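Local structure of flagellar hook-associated protein 2 (Bdellovibrio bacteriovorus, 6KTY) at residues Ala46-Pro52 / Asn111-Val117; Lys54-Gly60 / Gly79-Asp85. The protein probably caps the tip of the growing flagellum, helping flagellin subunits polymerise into the filament and keeping them from leaking away. All coordinates share one frame; numbering follows the deposited sequence.

Interaction 1: Ala46-Pro52 / Asn111-Val117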
ATOM      1  N   ALA A  46     -12.280  19.883 -14.923  1.00 22.59           N
ATOM      2  CA  ALA A  46     -13.540  20.372 -14.305  1.00 23.62           C
ATOM      3  C   ALA A  46     -14.644  19.366 -14.604  1.00 23.39           C
ATOM      4  O   ALA A  46     -14.603  18.628 -15.637  1.00 21.24           O
ATOM      5  CB  ALA A  46     -13.921  21.841 -14.803  1.00 24.23           C
ATOM      6  N   MET A  47     -15.579  19.245 -13.691  1.00 23.65           N
ATOM      7  CA  MET A  47     -16.650  18.256 -13.885  1.00 25.17           C
ATOM      8  C   MET A  47     -17.970  18.930 -13.713  1.00 25.94           C
ATOM      9  O   MET A  47     -18.150  19.684 -12.742  1.00 25.77           O
ATOM     10  CB  MET A  47     -16.531  17.074 -12.900  1.00 26.92           C
ATOM     11  CG  MET A  47     -17.437  15.875 -13.261  1.00 31.04           C
ATOM     12  SD  MET A  47     -17.202  14.426 -12.252  1.00 41.10           S
ATOM     13  CE  MET A  47     -15.742  13.748 -13.008  1.00 38.77           C
ATOM     14  N   SER A  48     -18.908  18.654 -14.617  1.00 25.70           N
ATOM     15  CA  SER A  48     -20.246  19.285 -14.518  1.00 26.57           C
ATOM     16  C   SER A  48     -21.120  18.764 -13.376  1.00 28.16           C
ATOM     17  O   SER A  48     -20.839  17.715 -12.785  1.00 27.39           O
ATOM     18  CB  SER A  48     -21.016  19.146 -15.841  1.00 25.77           C
ATOM     19  OG  SER A  48     -21.593  17.853 -15.943  1.00 26.33           O
ATOM     20  N   ASN A  49     -22.175  19.524 -13.067  1.00 28.91           N
ATOM     21  CA  ASN A  49     -23.362  18.990 -12.391  1.00 30.40           C
ATOM     22  C   ASN A  49     -23.976  17.800 -13.146  1.00 29.35           C
ATOM     23  O   ASN A  49     -23.644  17.551 -14.321  1.00 28.53           O
ATOM     24  CB  ASN A  49     -24.394  20.104 -12.139  1.00 33.23           C
ATOM     25  CG  ASN A  49     -24.876  20.790 -13.432  1.00 32.28           C
ATOM     26  OD1 ASN A  49     -24.121  20.995 -14.361  1.00 32.03           O
ATOM     27  ND2 ASN A  49     -26.156  21.137 -13.466  1.00 34.84           N
ATOM     28  N   GLY A  50     -24.815  17.048 -12.455  1.00 30.23           N
ATOM     29  CA  GLY A  50     -25.394  15.804 -12.976  1.00 29.67           C
ATOM     30  C   GLY A  50     -26.608  16.074 -13.853  1.00 29.65           C
ATOM     31  O   GLY A  50     -27.384  17.007 -13.600  1.00 29.73           O
ATOM     32  N   PHE A  51     -26.772  15.248 -14.885  1.00 28.78           N
ATOM     33  CA  PHE A  51     -27.909  15.324 -15.791  1.00 29.10           C
ATOM     34  C   PHE A  51     -28.613  13.987 -15.820  1.00 31.02           C
ATOM     35  O   PHE A  51     -27.957  12.932 -15.625  1.00 30.35           O
ATOM     36  CB  PHE A  51     -27.424  15.691 -17.188  1.00 28.79           C
ATOM     37  CG  PHE A  51     -27.095  17.144 -17.345  1.00 28.40           C
ATOM     38  CD1 PHE A  51     -25.936  17.677 -16.794  1.00 26.48           C
ATOM     39  CD2 PHE A  51     -27.943  17.985 -18.053  1.00 33.19           C
ATOM     40  CE1 PHE A  51     -25.642  19.032 -16.938  1.00 29.61           C
ATOM     41  CE2 PHE A  51     -27.648  19.354 -18.195  1.00 32.10           C
ATOM     42  CZ  PHE A  51     -26.522  19.876 -17.625  1.00 29.65           C
ATOM     43  N   PRO A  52     -29.936  13.998 -16.100  1.00 31.86           N
ATOM     44  CA  PRO A  52     -30.654  12.740 -16.095  1.00 33.27           C
ATOM     45  C   PRO A  52     -30.354  11.864 -17.301  1.00 32.46           C
ATOM     46  O   PRO A  52     -30.702  10.704 -17.303  1.00 33.47           O
ATOM     47  CB  PRO A  52     -32.141  13.167 -16.063  1.00 35.06           C
ATOM     48  CG  PRO A  52     -32.175  14.534 -16.691  1.00 35.19           C
ATOM     49  CD  PRO A  52     -30.815  15.155 -16.373  1.00 33.61           C
ATOM     50  N   ASN A 111     -29.724  11.921 -11.506  1.00 40.66           N
ATOM     51  CA  ASN A 111     -28.936  12.786 -12.386  1.00 37.60           C
ATOM     52  C   ASN A 111     -27.494  12.313 -12.436  1.00 36.25           C
ATOM     53  O   ASN A 111     -26.585  12.992 -11.968  1.00 34.08           O
ATOM     54  CB  ASN A 111     -29.016  14.232 -11.906  1.00 37.88           C
ATOM     55  CG  ASN A 111     -30.449  14.773 -11.924  1.00 41.45           C
ATOM     56  OD1 ASN A 111     -31.047  14.915 -12.985  1.00 40.20           O
ATOM     57  ND2 ASN A 111     -30.980  15.095 -10.756  1.00 43.49           N
ATOM     58  N   PRO A 112     -27.285  11.129 -13.008  1.00 35.87           N
ATOM     59  CA  PRO A 112     -25.992  10.502 -12.902  1.00 35.84           C
ATOM     60  C   PRO A 112     -24.963  11.005 -13.929  1.00 33.48           C
ATOM     61  O   PRO A 112     -23.755  10.889 -13.678  1.00 34.67           O
ATOM     62  CB  PRO A 112     -26.323   9.025 -13.118  1.00 37.62           C
ATOM     63  CG  PRO A 112     -27.465   9.015 -14.029  1.00 37.68           C
ATOM     64  CD  PRO A 112     -28.210  10.322 -13.814  1.00 37.07           C
ATOM     65  N   PHE A 113     -25.391  11.614 -15.034  1.00 30.86           N
ATOM     66  CA  PHE A 113     -24.444  11.881 -16.134  1.00 29.20           C
ATOM     67  C   PHE A 113     -23.719  13.211 -15.940  1.00 27.38           C
ATOM     68  O   PHE A 113     -24.350  14.234 -15.697  1.00 28.65           O
ATOM     69  CB  PHE A 113     -25.130  11.825 -17.501  1.00 27.86           C
ATOM     70  CG  PHE A 113     -25.651  10.456 -17.857  1.00 29.61           C
ATOM     71  CD1 PHE A 113     -24.816   9.500 -18.423  1.00 30.97           C
ATOM     72  CD2 PHE A 113     -26.977  10.125 -17.633  1.00 30.94           C
ATOM     73  CE1 PHE A 113     -25.309   8.235 -18.777  1.00 32.88           C
ATOM     74  CE2 PHE A 113     -27.461   8.862 -17.957  1.00 35.23           C
ATOM     75  CZ  PHE A 113     -26.624   7.917 -18.523  1.00 34.02           C
ATOM     76  N   LYS A 114     -22.390  13.183 -16.021  1.00 26.24           N
ATOM     77  CA  LYS A 114     -21.578  14.395 -15.885  1.00 24.58           C
ATOM     78  C   LYS A 114     -20.552  14.568 -16.963  1.00 23.52           C
ATOM     79  O   LYS A 114     -19.984  13.575 -17.467  1.00 23.66           O
ATOM     80  CB  LYS A 114     -20.919  14.411 -14.525  1.00 26.48           C
ATOM     81  CG  LYS A 114     -21.917  14.585 -13.412  1.00 25.12           C
ATOM     82  CD  LYS A 114     -21.254  14.401 -12.097  1.00 26.38           C
ATOM     83  CE  LYS A 114     -22.283  14.525 -10.972  1.00 28.20           C
ATOM     84  NZ  LYS A 114     -21.691  14.463  -9.621  1.00 29.69           N
ATOM     85  N   LEU A 115     -20.347  15.820 -17.367  1.00 22.56           N
ATOM     86  CA  LEU A 115     -19.313  16.145 -18.339  1.00 23.93           C
ATOM     87  C   LEU A 115     -18.026  16.377 -17.563  1.00 23.00           C
ATOM     88  O   LEU A 115     -18.017  17.133 -16.588  1.00 22.30           O
ATOM     89  CB  LEU A 115     -19.681  17.386 -19.153  1.00 24.52           C
ATOM     90  CG  LEU A 115     -18.666  17.843 -20.212  1.00 25.73           C
ATOM     91  CD1 LEU A 115     -18.681  16.903 -21.428  1.00 25.24           C
ATOM     92  CD2 LEU A 115     -18.985  19.271 -20.631  1.00 25.80           C
ATOM     93  N   LEU A 116     -16.978  15.658 -17.954  1.00 22.34           N
ATOM     94  CA  LEU A 116     -15.636  15.839 -17.404  1.00 22.16           C
ATOM     95  C   LEU A 116     -14.758  16.442 -18.490  1.00 22.50           C
ATOM     96  O   LEU A 116     -14.634  15.867 -19.586  1.00 21.46           O
ATOM     97  CB  LEU A 116     -15.063  14.483 -16.960  1.00 23.67           C
ATOM     98  CG  LEU A 116     -13.543  14.401 -16.642  1.00 26.42           C
ATOM     99  CD1 LEU A 116     -13.240  15.209 -15.383  1.00 26.28           C
ATOM    100  CD2 LEU A 116     -13.072  12.939 -16.440  1.00 31.52           C
ATOM    101  N   VAL A 117     -14.127  17.569 -18.209  1.00 22.46           N
ATOM    102  CA  VAL A 117     -13.250  18.195 -19.210  1.00 22.02           C
ATOM    103  C   VAL A 117     -11.845  18.305 -18.557  1.00 22.99           C
ATOM    104  O   VAL A 117     -11.712  18.875 -17.481  1.00 23.70           O
ATOM    105  CB  VAL A 117     -13.790  19.561 -19.611  1.00 21.59           C
ATOM    106  CG1 VAL A 117     -12.883  20.259 -20.608  1.00 22.20           C
ATOM    107  CG2 VAL A 117     -15.244  19.449 -20.170  1.00 22.13           C
TER

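Interaction 2: Lys54-Gly60 / Gly79-Asp85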
ATOM      1  N   LYS A  54     -27.685  11.821 -21.205  1.00 30.82           N
ATOM      2  CA  LYS A  54     -26.595  12.464 -21.930  1.00 31.34           C
ATOM      3  C   LYS A  54     -26.958  12.721 -23.382  1.00 32.22           C
ATOM      4  O   LYS A  54     -26.133  13.218 -24.150  1.00 31.92           O
ATOM      5  CB  LYS A  54     -25.323  11.604 -21.842  1.00 31.61           C
ATOM      6  CG  LYS A  54     -25.310  10.325 -22.677  1.00 34.27           C
ATOM      7  CD  LYS A  54     -23.960   9.663 -22.478  1.00 36.64           C
ATOM      8  CE  LYS A  54     -23.809   8.341 -23.188  1.00 40.92           C
ATOM      9  NZ  LYS A  54     -24.297   8.352 -24.598  1.00 43.87           N
ATOM     10  N   ASP A  55     -28.182  12.376 -23.766  1.00 33.51           N
ATOM     11  CA  ASP A  55     -28.544  12.390 -25.178  1.00 35.19           C
ATOM     12  C   ASP A  55     -29.880  13.057 -25.487  1.00 35.57           C
ATOM     13  O   ASP A  55     -30.322  12.973 -26.617  1.00 37.29           O
ATOM     14  CB  ASP A  55     -28.552  10.955 -25.722  1.00 37.43           C
ATOM     15  CG  ASP A  55     -29.616  10.086 -25.066  1.00 39.94           C
ATOM     16  OD1 ASP A  55     -30.147  10.476 -24.002  1.00 41.79           O
ATOM     17  OD2 ASP A  55     -29.919   9.015 -25.617  1.00 45.28           O
ATOM     18  N   GLN A  56     -30.519  13.708 -24.510  1.00 34.17           N
ATOM     19  CA  GLN A  56     -31.810  14.367 -24.740  1.00 35.25           C
ATOM     20  C   GLN A  56     -31.888  15.780 -24.136  1.00 33.98           C
ATOM     21  O   GLN A  56     -32.350  16.711 -24.785  1.00 34.01           O
ATOM     22  CB  GLN A  56     -32.940  13.510 -24.163  1.00 36.44           C
ATOM     23  CG  GLN A  56     -33.036  12.141 -24.785  1.00 41.07           C
ATOM     24  CD  GLN A  56     -33.975  11.218 -24.031  1.00 45.58           C
ATOM     25  OE1 GLN A  56     -35.182  11.431 -24.023  1.00 49.11           O
ATOM     26  NE2 GLN A  56     -33.420  10.175 -23.405  1.00 48.44           N
ATOM     27  N   THR A  57     -31.466  15.916 -22.882  1.00 31.92           N
ATOM     28  CA  THR A  57     -31.598  17.168 -22.150  1.00 32.60           C
ATOM     29  C   THR A  57     -30.574  18.106 -22.723  1.00 32.51           C
ATOM     30  O   THR A  57     -29.397  17.745 -22.820  1.00 31.54           O
ATOM     31  CB  THR A  57     -31.351  16.964 -20.640  1.00 32.38           C
ATOM     32  OG1 THR A  57     -32.331  16.047 -20.120  1.00 32.56           O
ATOM     33  CG2 THR A  57     -31.416  18.298 -19.883  1.00 33.24           C
ATOM     34  N   GLN A  58     -31.028  19.261 -23.181  1.00 34.10           N
ATOM     35  CA  GLN A  58     -30.169  20.194 -23.900  1.00 35.32           C
ATOM     36  C   GLN A  58     -29.699  21.288 -22.957  1.00 34.78           C
ATOM     37  O   GLN A  58     -30.485  21.784 -22.130  1.00 33.80           O
ATOM     38  CB  GLN A  58     -30.907  20.783 -25.103  1.00 38.16           C
ATOM     39  CG  GLN A  58     -31.398  19.681 -26.047  1.00 42.13           C
ATOM     40  CD  GLN A  58     -31.270  20.039 -27.482  1.00 47.67           C
ATOM     41  OE1 GLN A  58     -32.191  20.629 -28.041  1.00 51.53           O
ATOM     42  NE2 GLN A  58     -30.120  19.691 -28.111  1.00 49.27           N
ATOM     43  N   ILE A  59     -28.420  21.654 -23.069  1.00 33.53           N
ATOM     44  CA  ILE A  59     -27.860  22.702 -22.189  1.00 33.87           C
ATOM     45  C   ILE A  59     -27.888  24.118 -22.776  1.00 34.89           C
ATOM     46  O   ILE A  59     -27.492  25.076 -22.097  1.00 35.30           O
ATOM     47  CB  ILE A  59     -26.451  22.339 -21.690  1.00 32.06           C
ATOM     48  CG1 ILE A  59     -25.343  22.522 -22.757  1.00 34.17           C
ATOM     49  CG2 ILE A  59     -26.413  20.914 -21.183  1.00 33.20           C
ATOM     50  CD1 ILE A  59     -23.915  22.605 -22.116  1.00 34.20           C
ATOM     51  N   GLY A  60     -28.326  24.246 -24.028  1.00 34.93           N
ATOM     52  CA  GLY A  60     -28.475  25.532 -24.673  1.00 36.88           C
ATOM     53  C   GLY A  60     -27.429  25.878 -25.739  1.00 37.18           C
ATOM     54  O   GLY A  60     -26.613  25.050 -26.139  1.00 35.27           O
ATOM     55  N   GLY A  79     -26.879  24.890 -30.504  1.00 53.43           N
ATOM     56  CA  GLY A  79     -28.154  24.328 -30.067  1.00 53.48           C
ATOM     57  C   GLY A  79     -28.531  23.058 -30.811  1.00 53.93           C
ATOM     58  O   GLY A  79     -29.173  22.183 -30.240  1.00 54.13           O
ATOM     59  N   SER A  80     -28.093  22.934 -32.062  1.00 56.03           N
ATOM     60  CA  SER A  80     -28.315  21.712 -32.857  1.00 57.20           C
ATOM     61  C   SER A  80     -28.111  20.461 -32.047  1.00 53.84           C
ATOM     62  O   SER A  80     -28.875  19.504 -32.173  1.00 54.10           O
ATOM     63  CB  SER A  80     -27.374  21.641 -34.079  1.00 59.66           C
ATOM     64  OG  SER A  80     -27.011  20.294 -34.397  1.00 60.75           O
ATOM     65  N   ASN A  81     -27.043  20.460 -31.254  1.00 51.22           N
ATOM     66  CA  ASN A  81     -26.684  19.312 -30.471  1.00 48.36           C
ATOM     67  C   ASN A  81     -25.919  19.701 -29.196  1.00 44.01           C
ATOM     68  O   ASN A  81     -24.690  19.567 -29.097  1.00 42.71           O
ATOM     69  CB  ASN A  81     -25.895  18.315 -31.329  1.00 49.71           C
ATOM     70  CG  ASN A  81     -25.793  16.944 -30.662  1.00 51.12           C
ATOM     71  OD1 ASN A  81     -26.180  16.772 -29.489  1.00 50.21           O
ATOM     72  ND2 ASN A  81     -25.306  15.958 -31.411  1.00 54.90           N
ATOM     73  N   SER A  82     -26.679  20.204 -28.231  1.00 41.09           N
ATOM     74  CA  SER A  82     -26.143  20.603 -26.938  1.00 38.23           C
ATOM     75  C   SER A  82     -26.569  19.638 -25.814  1.00 35.29           C
ATOM     76  O   SER A  82     -26.743  20.022 -24.655  1.00 36.06           O
ATOM     77  CB  SER A  82     -26.495  22.070 -26.627  1.00 39.55           C
ATOM     78  OG  SER A  82     -27.884  22.356 -26.721  1.00 40.35           O
ATOM     79  N   THR A  83     -26.721  18.368 -26.154  1.00 33.41           N
ATOM     80  CA  THR A  83     -26.799  17.322 -25.147  1.00 31.52           C
ATOM     81  C   THR A  83     -25.390  17.187 -24.547  1.00 29.65           C
ATOM     82  O   THR A  83     -24.420  17.654 -25.140  1.00 29.22           O
ATOM     83  CB  THR A  83     -27.216  15.984 -25.755  1.00 32.24           C
ATOM     84  OG1 THR A  83     -26.225  15.587 -26.708  1.00 31.69           O
ATOM     85  CG2 THR A  83     -28.605  16.088 -26.476  1.00 34.92           C
ATOM     86  N   LEU A  84     -25.256  16.535 -23.391  1.00 28.32           N
ATOM     87  CA  LEU A  84     -23.930  16.361 -22.805  1.00 26.54           C
ATOM     88  C   LEU A  84     -23.036  15.673 -23.811  1.00 26.76           C
ATOM     89  O   LEU A  84     -21.885  16.040 -23.960  1.00 27.11           O
ATOM     90  CB  LEU A  84     -23.970  15.531 -21.546  1.00 26.56           C
ATOM     91  CG  LEU A  84     -24.471  16.194 -20.242  1.00 28.44           C
ATOM     92  CD1 LEU A  84     -23.998  15.269 -19.113  1.00 24.86           C
ATOM     93  CD2 LEU A  84     -23.995  17.631 -20.070  1.00 27.42           C
ATOM     94  N   ASP A  85     -23.586  14.692 -24.509  1.00 27.15           N
ATOM     95  CA  ASP A  85     -22.847  14.026 -25.562  1.00 29.26           C
ATOM     96  C   ASP A  85     -22.428  14.961 -26.703  1.00 28.88           C
ATOM     97  O   ASP A  85     -21.298  14.869 -27.166  1.00 27.89           O
ATOM     98  CB  ASP A  85     -23.610  12.832 -26.094  1.00 31.38           C
ATOM     99  CG  ASP A  85     -22.763  11.600 -26.050  1.00 39.99           C
ATOM    100  OD1 ASP A  85     -22.275  11.176 -27.135  1.00 42.28           O
ATOM    101  OD2 ASP A  85     -22.490  11.166 -24.886  1.00 45.06           O
TER
HETATM  102  O   HOH W   1     -27.782  15.785 -22.153  1.00 32.93           O

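Interaction 1: Ala46-Pro52 / Asn111-Val117
Ala46-Val117 and Met47-Leu116 pair strands 45-48 and 113-119 as antiparallel neighbours inside a four-stranded sheet, in one of the two beta-rich lobes of this cap-protein fragment; the axes of 46-48 and 113-117 approach to 4.6 Å, with N-to-C directions 160° apart. Ala46 and Val117 form the hydrogen-bonded pair, each N donating to the other's O at 2.8 Å. Past the non-hydrogen-bonded pair Met47-Leu116, the pattern changes at Ser48: Ser48 N still reaches Leu115 O at 2.6 Å, but Leu115 N turns to Ser48 OG (2.8 Å) instead of a carbonyl. The serine torsion (chi1 80°) sets OG between its own N and carbonyl carbon, where it takes this bond and donates to Asn49 O. Beyond it the pairing shifts by one residue and resumes as a single antiparallel bridge, Phe51 with Phe113, bonded in both directions.

Apolar packing lies on the face of Met47 and Leu116. The Met47 chain bends at chi3 (-80°), and CE lands 3.7 Å from Leu116 CD1; Phe160 of a second subunit packs on both residues. The extended Lys114 crosses Met47 at about a right angle, while its ammonium forms a salt bridge with Asp105.

Near the Phe51-Phe113 bridge, Gly50 CA makes CA-H...O contacts with Asn111 O and Phe113 O, and Asn111 lies alongside Pro52, pointing the same way, with Asn111 OD1 3.4 Å from Pro52 CD.

Interaction 2: Lys54-Gly60 / Gly79-Asp85
Lys54 and Asp85 lie side by side and point the same way where the loop 54-60 wraps the N-terminus of helix 84-94, whose N-cap residue is Thr83. The lysine methylenes run along the carboxylate: Lys54 CD is 3.2 Å from Asp85 OD2, and a bend at chi4 (45°) brings NZ back to that oxygen in a long, weak salt bridge of 3.4 Å. The other carboxylate oxygen, OD1, pairs with Lys89 one turn further along the helix. In the backbone, Asp85 N donates to Lys54 O at 3.0 Å, so a loop carbonyl takes up an N-H of the first helical turn.

Thr83 presents different atoms to its two sides. With chi1 at 62°, OG1 caps Gly86 N and also bonds Asn81 OD1, while CG2 is left to pack against the backbone of Asp55, 3.4 Å from its C. Next along the helix, Leu84 N meets a water that also bonds Thr57 O, bridging loop and helix start.

Ser82 points toward the loop, its OG weakly bonded to Gly60 O. Its carbonyl receives Ile59 N at 2.8 Å, the donor tilted 34° from the carbonyl plane, and Ile59 CG1 and CG2 lie close to that same oxygen. The Gln58 chain, bent at chi2, brings its amide to residues 79-82, where Gln58 NE2 makes a weak hydrogen bond to Gly79 O at 3.4 Å.

Overall arrangement
Interaction 2 is nested in the chain between the two segments of interaction 1, their centres 12 Å apart. The first is a largely buried contact within a sheet, made chiefly by backbone pairing and touched by a second subunit; the second is partly buried, further from the chain's centre, and joins a loop to a helix start through two backbone hydrogen bonds, a bridging water, a long salt bridge and weak polar contacts. They share an apolar seam: the Phe51 ring lies against Ile59, with CE2 3.6 Å from Ile59 CG2, and against Leu84, with CE1 3.8 Å from Leu84 CD2. Helix 84-94 continues this seam along the sheet face that carries Leu115, which meets Val87 and Met88.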